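PDB 2EF7: CBS domain protein from Sulfolobus tokodaii, which is of unknown function but, as a pair of CBS domains, may bind adenosine nucleotides and act as a regulatory module. Local coordinates for residues K28-K33 and I50-I55. Residues are numbered along the deposited sequence; the frame is centred on the assembly and turned at random.
Sequences KVMTEK and ITERDI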
loop_
_atom_site.group_PDB
_atom_site.type_symbol
_atom_site.label_atom_id
_atom_site.label_comp_id
_atom_site.label_asym_id
_atom_site.label_seq_id
_atom_site.Cartn_x
_atom_site.Cartn_y
_atom_site.Cartn_z
ATOM N N LYS A 28 -26.457 8.028 13.871
ATOM C CA LYS A 28 -26.014 9.223 14.560
ATOM C C LYS A 28 -24.594 9.049 15.087
ATOM O O LYS A 28 -23.792 9.979 15.019
ATOM C CB LYS A 28 -26.960 9.561 15.712
ATOM C CG LYS A 28 -26.610 10.860 16.430
ATOM C CD LYS A 28 -27.705 11.274 17.397
ATOM C CE LYS A 28 -27.405 12.621 18.043
ATOM N NZ LYS A 28 -28.603 13.189 18.734
ATOM N N VAL A 29 -24.279 7.862 15.604
ATOM C CA VAL A 29 -22.941 7.622 16.139
ATOM C C VAL A 29 -21.897 7.687 15.037
ATOM O O VAL A 29 -20.863 8.339 15.179
ATOM C CB VAL A 29 -22.817 6.238 16.813
ATOM C CG1 VAL A 29 -21.385 6.028 17.275
ATOM C CG2 VAL A 29 -23.769 6.131 17.998
HETATM N N MSE A 30 -22.177 6.991 13.942
HETATM C CA MSE A 30 -21.271 6.945 12.809
HETATM C C MSE A 30 -21.061 8.325 12.214
HETATM O O MSE A 30 -19.961 8.658 11.768
HETATM C CB MSE A 30 -21.820 5.986 11.762
HETATM C CG MSE A 30 -21.963 4.561 12.290
HETATM SE SE MSE A 30 -22.845 3.386 11.033
HETATM C CE MSE A 30 -21.755 3.753 9.479
ATOM N N THR A 31 -22.116 9.134 12.226
ATOM C CA THR A 31 -22.035 10.484 11.695
ATOM C C THR A 31 -21.198 11.362 12.627
ATOM O O THR A 31 -20.322 12.092 12.174
ATOM C CB THR A 31 -23.443 11.114 11.546
ATOM O OG1 THR A 31 -24.187 10.391 10.560
ATOM C CG2 THR A 31 -23.338 12.578 11.132
ATOM N N GLU A 32 -21.458 11.269 13.930
ATOM C CA GLU A 32 -20.739 12.077 14.912
ATOM C C GLU A 32 -19.303 11.653 15.169
ATOM O O GLU A 32 -18.480 12.472 15.581
ATOM C CB GLU A 32 -21.514 12.114 16.223
ATOM C CG GLU A 32 -22.805 12.904 16.104
ATOM C CD GLU A 32 -23.669 12.819 17.343
ATOM O OE1 GLU A 32 -24.739 13.468 17.367
ATOM O OE2 GLU A 32 -23.281 12.102 18.291
ATOM N N LYS A 33 -19.007 10.378 14.928
ATOM C CA LYS A 33 -17.661 9.844 15.112
ATOM C C LYS A 33 -16.942 9.807 13.762
ATOM O O LYS A 33 -15.752 9.510 13.688
ATOM C CB LYS A 33 -17.722 8.425 15.681
ATOM C CG LYS A 33 -18.191 8.321 17.121
ATOM C CD LYS A 33 -17.211 8.976 18.072
ATOM C CE LYS A 33 -17.423 8.489 19.491
ATOM N NZ LYS A 33 -18.832 8.647 19.937
ATOM N N ILE A 50 -22.019 -3.383 11.292
ATOM C CA ILE A 50 -22.921 -2.557 10.501
ATOM C C ILE A 50 -22.074 -1.544 9.743
ATOM O O ILE A 50 -21.339 -0.765 10.352
ATOM C CB ILE A 50 -23.936 -1.801 11.396
ATOM C CG1 ILE A 50 -24.944 -2.788 11.993
ATOM C CG2 ILE A 50 -24.654 -0.736 10.584
ATOM C CD1 ILE A 50 -25.869 -2.191 13.047
ATOM N N THR A 51 -22.153 -1.578 8.415
ATOM C CA THR A 51 -21.408 -0.639 7.580
ATOM C C THR A 51 -22.407 0.359 7.038
ATOM O O THR A 51 -23.618 0.167 7.187
ATOM C CB THR A 51 -20.785 -1.315 6.367
ATOM O OG1 THR A 51 -21.832 -1.901 5.577
ATOM C CG2 THR A 51 -19.788 -2.388 6.801
ATOM N N GLU A 52 -21.905 1.412 6.401
ATOM C CA GLU A 52 -22.783 2.426 5.824
ATOM C C GLU A 52 -23.719 1.754 4.835
ATOM O O GLU A 52 -24.888 2.113 4.736
ATOM C CB GLU A 52 -21.969 3.489 5.091
ATOM C CG GLU A 52 -20.938 4.152 5.959
ATOM C CD GLU A 52 -20.173 5.214 5.214
ATOM O OE1 GLU A 52 -19.677 4.917 4.108
ATOM O OE2 GLU A 52 -20.064 6.340 5.732
ATOM N N ARG A 53 -23.188 0.781 4.101
ATOM C CA ARG A 53 -23.966 0.057 3.107
ATOM C C ARG A 53 -25.093 -0.747 3.748
ATOM O O ARG A 53 -26.198 -0.833 3.197
ATOM C CB ARG A 53 -23.058 -0.868 2.299
ATOM C CG ARG A 53 -23.793 -1.679 1.256
ATOM C CD ARG A 53 -22.858 -2.082 0.136
ATOM N NE ARG A 53 -22.144 -0.919 -0.386
ATOM C CZ ARG A 53 -21.413 -0.914 -1.495
ATOM N NH1 ARG A 53 -21.292 -2.019 -2.219
ATOM N NH2 ARG A 53 -20.795 0.195 -1.876
ATOM N N ASP A 54 -24.820 -1.334 4.910
ATOM C CA ASP A 54 -25.844 -2.105 5.598
ATOM C C ASP A 54 -26.992 -1.191 5.968
ATOM O O ASP A 54 -28.152 -1.593 5.905
ATOM C CB ASP A 54 -25.301 -2.763 6.861
ATOM C CG ASP A 54 -24.338 -3.887 6.558
ATOM O OD1 ASP A 54 -24.571 -4.601 5.559
ATOM O OD2 ASP A 54 -23.365 -4.066 7.324
ATOM N N ILE A 55 -26.669 0.039 6.357
ATOM C CA ILE A 55 -27.701 0.995 6.717
ATOM C C ILE A 55 -28.533 1.358 5.488
ATOM O O ILE A 55 -29.760 1.316 5.533
ATOM C CB ILE A 55 -27.089 2.276 7.331
ATOM C CG1 ILE A 55 -26.607 1.974 8.755
ATOM C CG2 ILE A 55 -28.126 3.404 7.368
ATOM C CD1 ILE A 55 -26.129 3.193 9.504
#
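Asp54 OD2 takes Thr51 N at 3.0 Å and a further hydrogen bond from Thr74 OG1, fixing the turn from strand to helix on which the side chain of Met30 rests. The contact joins the two helices of a CBS domain, a beta-alpha-beta-beta-alpha unit: residues 28-33 belong to helix 23-33, and residues 50-55 run from the end of strand 45-51 into helix 52-60. Thr51 N meets the carboxylate on its anti side, 32° out of plane, with an N-H...O angle of 159°. In return, Asp54 N donates to Thr51 OG1 at 3.1 Å, which completes a capping box at the first turn of helix 52-60.

No hydrogen bond crosses between the two segments. Met30, present as selenomethionine, is the only residue of 28-33 that touches 50-55, and its CA lies 8.5 Å from that of Glu52. Its chain is extended through chi2, then bends at chi3 (52°) and swings CE towards the helix start. CE lies 3.6 Å from Glu52 CG, the Met30 and Glu52 side chains crossing obliquely. The same methyl comes to 4.2 Å from the backbone carbon C of Thr51. Val38 of the adjoining strand 37-42 also touches Met30.

Beyond its aliphatic stem, Glu52 turns to the second subunit, where OE2 forms a salt bridge with Arg53 NE; Arg53 of this chain repays it with Glu52 of that subunit. Ile55, one turn along the helix, also packs on Val56 of the second subunit, while its CD1 meets Met30 tip to tip, 3.6 Å from SE.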